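Local coordinates for protein parvulin 42 (Trypanosoma brucei brucei, PDB 6GMP) that probably catalyses cis-trans isomerisation of the peptide bond before proline, through the C-terminal parvulin-type domain of a longer protein, the domain modelled here, at residues 46-51 against 103-108; 72-75 against 80-83; 107-112 against 116-121. All blocks are in the same frame, centred on the assembly; numbering follows the deposited sequence.

Interaction 1 of 3, residues 46-51 against 103-108; sequences AILAQH and GEVSAP
Leu-48 reaches from the last turn of its helix onto the loop 103-108, and of residues 46-51, Leu-48 alone touches the loop. CB points to the loop; with CG anti to the backbone N (chi1 171°), the fork is directed at the loop and both methyls touch it. CD1 lies 3.6 Å from Val-105 CG1, the two side chains sliding past one another in opposite directions. CD2 meets the next stretch of loop: it is 3.6 Å from Ser-106 O, and 3.8 Å from Pro-108 CD, while Ala-107 CA lies just beyond. The fork therefore straddles the carbonyl of Ser-106, with CD1 also near that oxygen. Ser-106 turns its own side chain away from the helix: its OG donates to Ala-107 O at 2.8 Å and also pairs with Ile-118 N, which ties the loop to the sheet. As for the surroundings, Leu-48 also packs on Leu-117 of strand 114-120 and on Trp-57, Val-105 on Phe-62 of helix 59-69 and Tyr-119, and Pro-108 on Ala-44 and Gln-45, so the loop runs between helix 37-49 and the sheet.

Interaction 2 of 3, residues 72-75 against 80-83; sequences CGSA and DLGM
Ser-74 lays its CB against the tip of Leu-81, 4.1 Å from methyl CD2, and the same CB sits 4.0 Å from Asp-80 O. It is a light touch. With OG between the backbone N and the carbonyl carbon (chi1 62°), the hydroxyl of Ser-74 lies only slightly farther from Leu-81 CD2 than CB does. From the other side, Leu-81 starts out past the contact rather than at it, and only its far end bends nearer, so a single branch does the touching. The backbones come about as near, Ser-74 O lying 3.9 Å from Asp-80 N.

Each segment also has bonds of its own. In 72-75, Ala-75 N donates to Cys-72 O at 3.0 Å, a turn of 3-10 helix, and Ser-74 N donates to Cys-72 SG at 3.3 Å (N-H...S angle 166°). That thiol side chain also packs on His-10, as Ser-74 does; a cysteine beside a histidine of inner strand 6-13 is consistent with the active-site arrangement of Pin1-type parvulins. In 80-83 there is an Asx turn: Gly-82 N donates to Asp-80 OD1 at 2.8 Å, meeting it from above the carboxylate plane, 54° out of it. His-7 NE2 bonds to the same oxygen, so OD1 is gripped from both its own turn and the neighbouring strand.

Strand 80-84 is an edge strand of the four-stranded antiparallel sheet, lying beside 6-13, and Leu-81 and Gly-82 both make backbone hydrogen bonds with Phe-8. Gly-82 has a positive phi, a conformation that favours glycine. Further along the chain from Ser-74, Ala-75 turns away from the strand and packs on Ala-25 and Pro-26 instead.

Interaction 3 of 3, residues 107-112 against 116-121; sequences APVETE and HLIYRV
Val-109 and His-116 face each other as an antiparallel hydrogen-bonded pair, and the packing is tightest around them. Val-109 N donates to His-116 O at 2.9 Å, and His-116 N returns a bond of 2.7 Å to Val-109 O, nearly straight at 171°. Beside the first of these, Pro-108 CA also approaches His-116 O, a CA-H...O contact of 3.3 Å.

The imidazole of His-116 swings toward the partner strand and is met at its edge, in plane, by two oxygens. Val-109 O lies 3.2 Å from CD2, and Thr-111 OG1 is 2.7 Å from NE2 in a hydrogen bond whose donor could be either; the side chains of Thr-111 and His-116 cross at about a right angle. Thr-111 OG1 also bonds to Leu-113 N, in the turn. This is the beta hairpin 109-111/114-120, and the ring lies where parvulins carry the second histidine of their dual-histidine motif: ND1 of His-116 is hydrogen-bonded to ND1 of His-10, and Phe-93 meets the ring edge-to-face. With both nitrogens engaged, the ring's rotation is fixed.

On the same face Val-109 CG1, held between the backbone N and the carbonyl carbon (chi1 57°), lands 3.6 Å from Ile-118 CD1. Val-96 of helix 91-97 packs on Val-109, and Phe-93 and Ala-97 pack on Ile-118.

Pro-108 and Leu-117 are a looser pair, side by side and pointing the same way, with CG and CD2 4.1 Å apart. On the outward side, Glu-110 and the exposed Glu-112 turn away from 116-121; their carboxylates form salt bridges with Arg-37 and Arg-19 respectively.

All three contacts belong to one parvulin domain. Interaction 3, partly buried, lies nearest the chain's centre: a hairpin joined by backbone bonds, with a histidine ring clamped at its edge. Interactions 1 and 2 are surface contacts on opposite sides of that centre, about 17 Å apart between centres: interaction 1 rests on leucine methyls against valine, proline and a carbonyl, interaction 2 on a light van der Waals touch; neither has a hydrogen bond between its segments. Interaction 1 leads into interaction 3 through the shared Ala-107 and Pro-108, and Ser-106 N probably bonds Ile-118 O at 2.8 Å. Interactions 2 and 3 reach the same sheet at its two outermost strands, with strand 6-13 supplying His-10 to each.

Interaction 1 of 3, residues 46-51 against 103-108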
ATOM      1  N   ALA A  46      -4.884  -9.888  -4.950  1.00 19.39           N
ATOM      2  CA  ALA A  46      -6.330 -10.055  -4.908  1.00 20.65           C
ATOM      3  C   ALA A  46      -7.059  -8.767  -4.538  1.00 19.86           C
ATOM      4  O   ALA A  46      -8.100  -8.458  -5.137  1.00 19.90           O
ATOM      5  CB  ALA A  46      -6.712 -11.158  -3.943  1.00 21.45           C
ATOM      6  N   ILE A  47      -6.536  -8.013  -3.564  1.00 20.03           N
ATOM      7  CA  ILE A  47      -7.243  -6.827  -3.100  0.59 22.59           C
ATOM      8  C   ILE A  47      -7.225  -5.758  -4.193  1.00 19.90           C
ATOM      9  O   ILE A  47      -8.153  -4.935  -4.280  1.00 20.67           O
ATOM     10  CB  ILE A  47      -6.774  -6.348  -1.719  0.59 28.97           C
ATOM     11  CG1 ILE A  47      -5.319  -5.938  -1.762  0.59 21.62           C
ATOM     12  CG2 ILE A  47      -7.033  -7.450  -0.678  0.59 26.16           C
ATOM     13  CD1 ILE A  47      -4.803  -5.401  -0.428  0.59 22.70           C
ATOM     14  N   LEU A  48      -6.194  -5.787  -5.030  1.00 20.58           N
ATOM     15  CA  LEU A  48      -6.122  -4.897  -6.173  1.00 21.61           C
ATOM     16  C   LEU A  48      -7.056  -5.379  -7.284  1.00 20.36           C
ATOM     17  O   LEU A  48      -7.901  -4.632  -7.810  1.00 21.72           O
ATOM     18  CB  LEU A  48      -4.701  -4.879  -6.710  1.00 22.62           C
ATOM     19  CG  LEU A  48      -4.463  -4.159  -8.037  1.00 23.77           C
ATOM     20  CD1 LEU A  48      -4.700  -2.641  -7.913  1.00 25.00           C
ATOM     21  CD2 LEU A  48      -3.056  -4.463  -8.526  1.00 23.68           C
ATOM     22  N   ALA A  49      -6.879  -6.637  -7.673  1.00 20.22           N
ATOM     23  CA  ALA A  49      -7.518  -7.166  -8.865  1.00 21.56           C
ATOM     24  C   ALA A  49      -9.034  -7.327  -8.741  1.00 22.62           C
ATOM     25  O   ALA A  49      -9.730  -7.391  -9.744  1.00 24.16           O
ATOM     26  CB  ALA A  49      -6.871  -8.480  -9.260  1.00 23.43           C
ATOM     27  N   GLN A  50      -9.557  -7.364  -7.518  1.00 21.24           N
ATOM     28  CA  GLN A  50     -11.007  -7.416  -7.352  1.00 22.46           C
ATOM     29  C   GLN A  50     -11.668  -6.194  -8.018  1.00 23.14           C
ATOM     30  O   GLN A  50     -12.851  -6.215  -8.319  1.00 25.19           O
ATOM     31  CB  GLN A  50     -11.388  -7.506  -5.871  1.00 22.34           C
ATOM     32  CG  GLN A  50     -10.990  -6.288  -5.097  1.00 21.43           C
ATOM     33  CD  GLN A  50     -11.376  -6.324  -3.626  1.00 20.87           C
ATOM     34  OE1 GLN A  50     -12.378  -6.905  -3.224  1.00 23.59           O
ATOM     35  NE2 GLN A  50     -10.564  -5.642  -2.817  1.00 20.11           N
ATOM     36  N   HIS A  51     -10.889  -5.136  -8.230  1.00 22.56           N
ATOM     37  CA  HIS A  51     -11.371  -3.949  -8.939  1.00 24.25           C
ATOM     38  C   HIS A  51     -10.577  -3.654 -10.222  1.00 25.26           C
ATOM     39  O   HIS A  51     -10.410  -2.494 -10.605  1.00 26.44           O
ATOM     40  CB  HIS A  51     -11.313  -2.739  -8.010  1.00 25.76           C
ATOM     41  CG  HIS A  51     -12.045  -2.938  -6.721  1.00 25.86           C
ATOM     42  ND1 HIS A  51     -13.371  -3.306  -6.671  1.00 27.98           N
ATOM     43  CD2 HIS A  51     -11.638  -2.820  -5.435  1.00 26.95           C
ATOM     44  CE1 HIS A  51     -13.751  -3.407  -5.409  1.00 29.24           C
ATOM     45  NE2 HIS A  51     -12.718  -3.115  -4.639  1.00 27.52           N
ATOM     46  N   GLY A 103      -4.516   9.293 -10.256  1.00 26.79           N
ATOM     47  CA  GLY A 103      -5.636   8.403  -9.996  1.00 28.24           C
ATOM     48  C   GLY A 103      -5.351   6.921 -10.185  1.00 25.37           C
ATOM     49  O   GLY A 103      -6.223   6.084  -9.978  1.00 26.17           O
ATOM     50  N   GLU A 104      -4.135   6.592 -10.608  1.00 24.78           N
ATOM     51  CA  GLU A 104      -3.782   5.200 -10.848  1.00 24.60           C
ATOM     52  C   GLU A 104      -3.321   4.513  -9.569  1.00 23.23           C
ATOM     53  O   GLU A 104      -2.748   5.143  -8.684  1.00 21.78           O
ATOM     54  CB  GLU A 104      -2.692   5.099 -11.919  1.00 25.57           C
ATOM     55  CG  GLU A 104      -3.171   5.480 -13.315  1.00 28.98           C
ATOM     56  CD  GLU A 104      -2.160   5.115 -14.384  1.00 36.99           C
ATOM     57  OE1 GLU A 104      -0.943   5.215 -14.098  1.00 34.60           O
ATOM     58  OE2 GLU A 104      -2.578   4.716 -15.496  1.00 37.98           O
ATOM     59  N   VAL A 105      -3.608   3.217  -9.496  1.00 25.90           N
ATOM     60  CA  VAL A 105      -3.106   2.342  -8.441  1.00 21.11           C
ATOM     61  C   VAL A 105      -2.070   1.377  -9.029  1.00 22.92           C
ATOM     62  O   VAL A 105      -2.302   0.753 -10.065  1.00 28.10           O
ATOM     63  CB  VAL A 105      -4.234   1.513  -7.773  1.00 23.22           C
ATOM     64  CG1 VAL A 105      -3.672   0.573  -6.712  1.00 23.50           C
ATOM     65  CG2 VAL A 105      -5.322   2.419  -7.176  1.00 23.12           C
ATOM     66  N   SER A 106      -0.926   1.259  -8.371  1.00 23.01           N
ATOM     67  CA  SER A 106       0.142   0.406  -8.861  1.00 23.70           C
ATOM     68  C   SER A 106      -0.209  -1.076  -8.767  1.00 25.88           C
ATOM     69  O   SER A 106      -1.135  -1.472  -8.057  1.00 26.73           O
ATOM     70  CB  SER A 106       1.412   0.646  -8.055  1.00 24.95           C
ATOM     71  OG  SER A 106       1.274   0.152  -6.730  1.00 23.03           O
ATOM     72  N   ALA A 107       0.566  -1.890  -9.476  1.00 28.79           N
ATOM     73  CA  ALA A 107       0.622  -3.314  -9.207  1.00 28.83           C
ATOM     74  C   ALA A 107       1.312  -3.484  -7.868  1.00 27.03           C
ATOM     75  O   ALA A 107       1.925  -2.542  -7.365  1.00 29.39           O
ATOM     76  CB  ALA A 107       1.405  -4.024 -10.273  1.00 33.36           C
ATOM     77  N   PRO A 108       1.217  -4.678  -7.275  1.00 25.44           N
ATOM     78  CA  PRO A 108       1.926  -4.870  -6.006  1.00 27.83           C
ATOM     79  C   PRO A 108       3.421  -4.606  -6.149  1.00 28.88           C
ATOM     80  O   PRO A 108       4.054  -5.108  -7.068  1.00 31.88           O
ATOM     81  CB  PRO A 108       1.655  -6.341  -5.674  1.00 28.43           C
ATOM     82  CG  PRO A 108       0.355  -6.660  -6.380  1.00 30.04           C
ATOM     83  CD  PRO A 108       0.422  -5.861  -7.657  1.00 26.87           C
TER

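Interaction 2 of 3, residues 72-75 against 80-83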
ATOM      1  N   CYS A  72      -0.285  -0.792   7.709  1.00 19.75           N
ATOM      2  CA  CYS A  72       0.615   0.323   7.978  1.00 19.37           C
ATOM      3  C   CYS A  72      -0.014   1.309   8.947  1.00 22.40           C
ATOM      4  O   CYS A  72      -1.233   1.494   8.952  1.00 22.99           O
ATOM      5  CB  CYS A  72       0.937   1.042   6.668  1.00 20.64           C
ATOM      6  SG  CYS A  72       2.030   2.465   6.838  1.00 21.73           S
ATOM      7  N   GLY A  73       0.813   1.969   9.745  1.00 21.28           N
ATOM      8  CA  GLY A  73       0.330   3.001  10.639  1.00 23.46           C
ATOM      9  C   GLY A  73      -0.359   4.132   9.903  1.00 21.72           C
ATOM     10  O   GLY A  73      -1.216   4.814  10.487  1.00 23.90           O
ATOM     11  N   SER A  74      -0.009   4.333   8.637  1.00 21.50           N
ATOM     12  CA  SER A  74      -0.657   5.371   7.832  1.00 22.07           C
ATOM     13  C   SER A  74      -2.157   5.134   7.693  1.00 22.33           C
ATOM     14  O   SER A  74      -2.898   6.041   7.310  1.00 24.12           O
ATOM     15  CB  SER A  74      -0.031   5.466   6.448  1.00 22.66           C
ATOM     16  OG  SER A  74      -0.185   4.262   5.729  1.00 20.77           O
ATOM     17  N   ALA A  75      -2.616   3.929   8.011  1.00 22.17           N
ATOM     18  CA  ALA A  75      -4.045   3.647   7.952  1.00 22.76           C
ATOM     19  C   ALA A  75      -4.823   4.522   8.943  1.00 23.06           C
ATOM     20  O   ALA A  75      -6.036   4.686   8.792  1.00 25.14           O
ATOM     21  CB  ALA A  75      -4.307   2.164   8.195  1.00 22.66           C
ATOM     22  N   ASP A  80      -2.840   7.932   3.854  1.00 20.33           N
ATOM     23  CA  ASP A  80      -2.196   9.120   3.319  1.00 22.07           C
ATOM     24  C   ASP A  80      -0.707   9.153   3.658  1.00 23.96           C
ATOM     25  O   ASP A  80      -0.328   9.092   4.831  1.00 25.36           O
ATOM     26  CB  ASP A  80      -2.895  10.348   3.909  1.00 23.44           C
ATOM     27  CG  ASP A  80      -2.524  11.652   3.216  1.00 24.69           C
ATOM     28  OD1 ASP A  80      -1.779  11.648   2.212  1.00 25.91           O
ATOM     29  OD2 ASP A  80      -3.018  12.692   3.693  1.00 29.21           O
ATOM     30  N   LEU A  81       0.127   9.255   2.624  1.00 22.26           N
ATOM     31  CA  LEU A  81       1.568   9.462   2.803  1.00 24.32           C
ATOM     32  C   LEU A  81       1.985  10.913   2.588  1.00 28.34           C
ATOM     33  O   LEU A  81       3.163  11.238   2.733  1.00 30.27           O
ATOM     34  CB  LEU A  81       2.337   8.569   1.828  1.00 23.97           C
ATOM     35  CG  LEU A  81       2.111   7.067   2.003  1.00 21.30           C
ATOM     36  CD1 LEU A  81       2.883   6.275   0.943  1.00 23.76           C
ATOM     37  CD2 LEU A  81       2.488   6.616   3.402  1.00 26.00           C
ATOM     38  N   GLY A  82       1.038  11.780   2.239  1.00 24.59           N
ATOM     39  CA  GLY A  82       1.333  13.178   1.979  1.00 25.19           C
ATOM     40  C   GLY A  82       2.166  13.347   0.724  1.00 30.82           C
ATOM     41  O   GLY A  82       2.207  12.467  -0.143  1.00 27.64           O
ATOM     42  N   MET A  83       2.846  14.483   0.639  1.00 31.50           N
ATOM     43  CA  MET A  83       3.683  14.795  -0.511  1.00 33.36           C
ATOM     44  C   MET A  83       5.038  14.112  -0.383  1.00 35.08           C
ATOM     45  O   MET A  83       5.683  14.188   0.665  1.00 35.86           O
ATOM     46  CB  MET A  83       3.906  16.301  -0.609  1.00 35.20           C
ATOM     47  CG  MET A  83       2.645  17.152  -0.647  1.00 39.89           C
ATOM     48  SD  MET A  83       1.497  16.780  -1.989  1.00 50.19           S
ATOM     49  CE  MET A  83       2.581  16.663  -3.398  1.00 53.05           C
TER

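Interaction 3 of 3, residues 107-112 against 116-121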
ATOM      1  N   ALA A 107       0.566  -1.890  -9.476  1.00 28.79           N
ATOM      2  CA  ALA A 107       0.622  -3.314  -9.207  1.00 28.83           C
ATOM      3  C   ALA A 107       1.312  -3.484  -7.868  1.00 27.03           C
ATOM      4  O   ALA A 107       1.925  -2.542  -7.365  1.00 29.39           O
ATOM      5  CB  ALA A 107       1.405  -4.024 -10.273  1.00 33.36           C
ATOM      6  N   PRO A 108       1.217  -4.678  -7.275  1.00 25.44           N
ATOM      7  CA  PRO A 108       1.926  -4.870  -6.006  1.00 27.83           C
ATOM      8  C   PRO A 108       3.421  -4.606  -6.149  1.00 28.88           C
ATOM      9  O   PRO A 108       4.054  -5.108  -7.068  1.00 31.88           O
ATOM     10  CB  PRO A 108       1.655  -6.341  -5.674  1.00 28.43           C
ATOM     11  CG  PRO A 108       0.355  -6.660  -6.380  1.00 30.04           C
ATOM     12  CD  PRO A 108       0.422  -5.861  -7.657  1.00 26.87           C
ATOM     13  N   VAL A 109       3.965  -3.797  -5.250  1.00 24.75           N
ATOM     14  CA  VAL A 109       5.400  -3.528  -5.231  1.00 26.61           C
ATOM     15  C   VAL A 109       5.936  -3.791  -3.840  1.00 28.53           C
ATOM     16  O   VAL A 109       5.347  -3.394  -2.833  1.00 23.20           O
ATOM     17  CB  VAL A 109       5.756  -2.092  -5.676  1.00 31.89           C
ATOM     18  CG1 VAL A 109       5.068  -1.055  -4.825  1.00 33.14           C
ATOM     19  CG2 VAL A 109       7.263  -1.890  -5.629  1.00 31.04           C
ATOM     20  N   GLU A 110       7.067  -4.471  -3.800  1.00 30.35           N
ATOM     21  CA  GLU A 110       7.612  -4.949  -2.554  1.00 30.84           C
ATOM     22  C   GLU A 110       8.773  -4.087  -2.080  1.00 31.81           C
ATOM     23  O   GLU A 110       9.601  -3.626  -2.877  1.00 36.04           O
ATOM     24  CB  GLU A 110       8.073  -6.383  -2.745  1.00 37.12           C
ATOM     25  CG  GLU A 110       8.504  -7.045  -1.483  1.00 43.47           C
ATOM     26  CD  GLU A 110       8.989  -8.445  -1.735  1.00 39.75           C
ATOM     27  OE1 GLU A 110       9.090  -8.826  -2.922  1.00 41.96           O
ATOM     28  OE2 GLU A 110       9.273  -9.147  -0.749  1.00 41.17           O
ATOM     29  N   THR A 111       8.821  -3.873  -0.772  1.00 31.77           N
ATOM     30  CA  THR A 111       9.979  -3.277  -0.129  1.00 28.16           C
ATOM     31  C   THR A 111      10.238  -4.019   1.177  1.00 32.09           C
ATOM     32  O   THR A 111       9.577  -5.017   1.464  1.00 30.28           O
ATOM     33  CB  THR A 111       9.752  -1.805   0.197  1.00 27.77           C
ATOM     34  OG1 THR A 111       8.809  -1.698   1.267  1.00 27.24           O
ATOM     35  CG2 THR A 111       9.237  -1.053  -1.022  1.00 28.94           C
ATOM     36  N   GLU A 112      11.177  -3.521   1.973  1.00 32.29           N
ATOM     37  CA  GLU A 112      11.477  -4.117   3.266  1.00 37.21           C
ATOM     38  C   GLU A 112      10.270  -4.082   4.198  1.00 32.50           C
ATOM     39  O   GLU A 112      10.200  -4.864   5.152  1.00 35.92           O
ATOM     40  CB  GLU A 112      12.641  -3.379   3.926  1.00 40.43           C
ATOM     41  CG  GLU A 112      13.989  -3.656   3.290  1.00 46.26           C
ATOM     42  CD  GLU A 112      14.501  -5.048   3.604  1.00 62.41           C
ATOM     43  OE1 GLU A 112      15.174  -5.208   4.645  1.00 71.48           O
ATOM     44  OE2 GLU A 112      14.232  -5.982   2.816  1.00 63.37           O
ATOM     45  N   HIS A 116       3.234  -3.334  -1.141  1.00 19.55           N
ATOM     46  CA  HIS A 116       2.441  -2.110  -1.262  1.00 18.41           C
ATOM     47  C   HIS A 116       1.538  -2.090  -2.484  1.00 19.31           C
ATOM     48  O   HIS A 116       1.901  -2.610  -3.536  1.00 21.08           O
ATOM     49  CB  HIS A 116       3.350  -0.885  -1.410  1.00 18.51           C
ATOM     50  CG  HIS A 116       4.439  -0.774  -0.393  1.00 20.17           C
ATOM     51  ND1 HIS A 116       4.479   0.240   0.534  1.00 21.88           N
ATOM     52  CD2 HIS A 116       5.573  -1.490  -0.214  1.00 21.86           C
ATOM     53  CE1 HIS A 116       5.570   0.122   1.270  1.00 23.06           C
ATOM     54  NE2 HIS A 116       6.258  -0.916   0.830  1.00 22.98           N
ATOM     55  N   LEU A 117       0.390  -1.433  -2.344  1.00 19.35           N
ATOM     56  CA  LEU A 117      -0.331  -0.894  -3.491  1.00 20.57           C
ATOM     57  C   LEU A 117      -0.223   0.601  -3.320  1.00 19.93           C
ATOM     58  O   LEU A 117      -0.566   1.114  -2.262  1.00 19.25           O
ATOM     59  CB  LEU A 117      -1.807  -1.297  -3.465  1.00 20.54           C
ATOM     60  CG  LEU A 117      -2.113  -2.797  -3.513  1.00 21.42           C
ATOM     61  CD1 LEU A 117      -3.626  -3.029  -3.467  1.00 23.41           C
ATOM     62  CD2 LEU A 117      -1.532  -3.483  -4.713  1.00 22.43           C
ATOM     63  N   ILE A 118       0.261   1.291  -4.348  1.00 21.46           N
ATOM     64  CA  ILE A 118       0.477   2.731  -4.285  1.00 20.27           C
ATOM     65  C   ILE A 118      -0.541   3.447  -5.155  1.00 20.46           C
ATOM     66  O   ILE A 118      -0.784   3.044  -6.283  1.00 21.58           O
ATOM     67  CB  ILE A 118       1.911   3.112  -4.731  1.00 21.63           C
ATOM     68  CG1 ILE A 118       2.927   2.353  -3.883  1.00 22.01           C
ATOM     69  CG2 ILE A 118       2.130   4.605  -4.585  1.00 21.84           C
ATOM     70  CD1 ILE A 118       4.330   2.454  -4.369  1.00 24.36           C
ATOM     71  N   TYR A 119      -1.123   4.512  -4.609  1.00 20.28           N
ATOM     72  CA  TYR A 119      -2.129   5.305  -5.294  1.00 21.82           C
ATOM     73  C   TYR A 119      -1.647   6.744  -5.430  1.00 21.57           C
ATOM     74  O   TYR A 119      -1.221   7.361  -4.455  1.00 21.95           O
ATOM     75  CB  TYR A 119      -3.435   5.266  -4.498  1.00 18.64           C
ATOM     76  CG  TYR A 119      -4.534   6.158  -5.018  1.00 20.75           C
ATOM     77  CD1 TYR A 119      -5.133   5.928  -6.250  1.00 21.93           C
ATOM     78  CD2 TYR A 119      -5.014   7.212  -4.251  1.00 22.41           C
ATOM     79  CE1 TYR A 119      -6.151   6.729  -6.709  1.00 23.55           C
ATOM     80  CE2 TYR A 119      -6.034   8.020  -4.700  1.00 23.70           C
ATOM     81  CZ  TYR A 119      -6.607   7.774  -5.933  1.00 23.82           C
ATOM     82  OH  TYR A 119      -7.625   8.578  -6.380  1.00 28.09           O
ATOM     83  N   ARG A 120      -1.722   7.278  -6.639  1.00 23.24           N
ATOM     84  CA  ARG A 120      -1.420   8.687  -6.855  1.00 23.19           C
ATOM     85  C   ARG A 120      -2.709   9.504  -6.808  1.00 24.72           C
ATOM     86  O   ARG A 120      -3.613   9.323  -7.642  1.00 27.48           O
ATOM     87  CB  ARG A 120      -0.717   8.902  -8.192  1.00 26.21           C
ATOM     88  CG  ARG A 120      -0.349  10.349  -8.414  1.00 27.65           C
ATOM     89  CD  ARG A 120       0.403  10.546  -9.698  1.00 29.75           C
ATOM     90  NE  ARG A 120       0.537  11.963  -9.999  1.00 32.88           N
ATOM     91  CZ  ARG A 120       1.060  12.445 -11.118  1.00 35.66           C
ATOM     92  NH1 ARG A 120       1.514  11.625 -12.060  1.00 38.11           N
ATOM     93  NH2 ARG A 120       1.130  13.752 -11.284  1.00 40.70           N
ATOM     94  N   VAL A 121      -2.795  10.409  -5.838  1.00 27.88           N
ATOM     95  CA  VAL A 121      -3.987  11.219  -5.639  1.00 27.31           C
ATOM     96  C   VAL A 121      -4.202  12.115  -6.848  1.00 36.24           C
ATOM     97  O   VAL A 121      -5.301  12.189  -7.395  1.00 41.91           O
ATOM     98  CB  VAL A 121      -3.875  12.079  -4.367  1.00 31.34           C
ATOM     99  CG1 VAL A 121      -5.126  12.911  -4.165  1.00 32.76           C
ATOM    100  CG2 VAL A 121      -3.648  11.190  -3.161  1.00 32.12           C
TER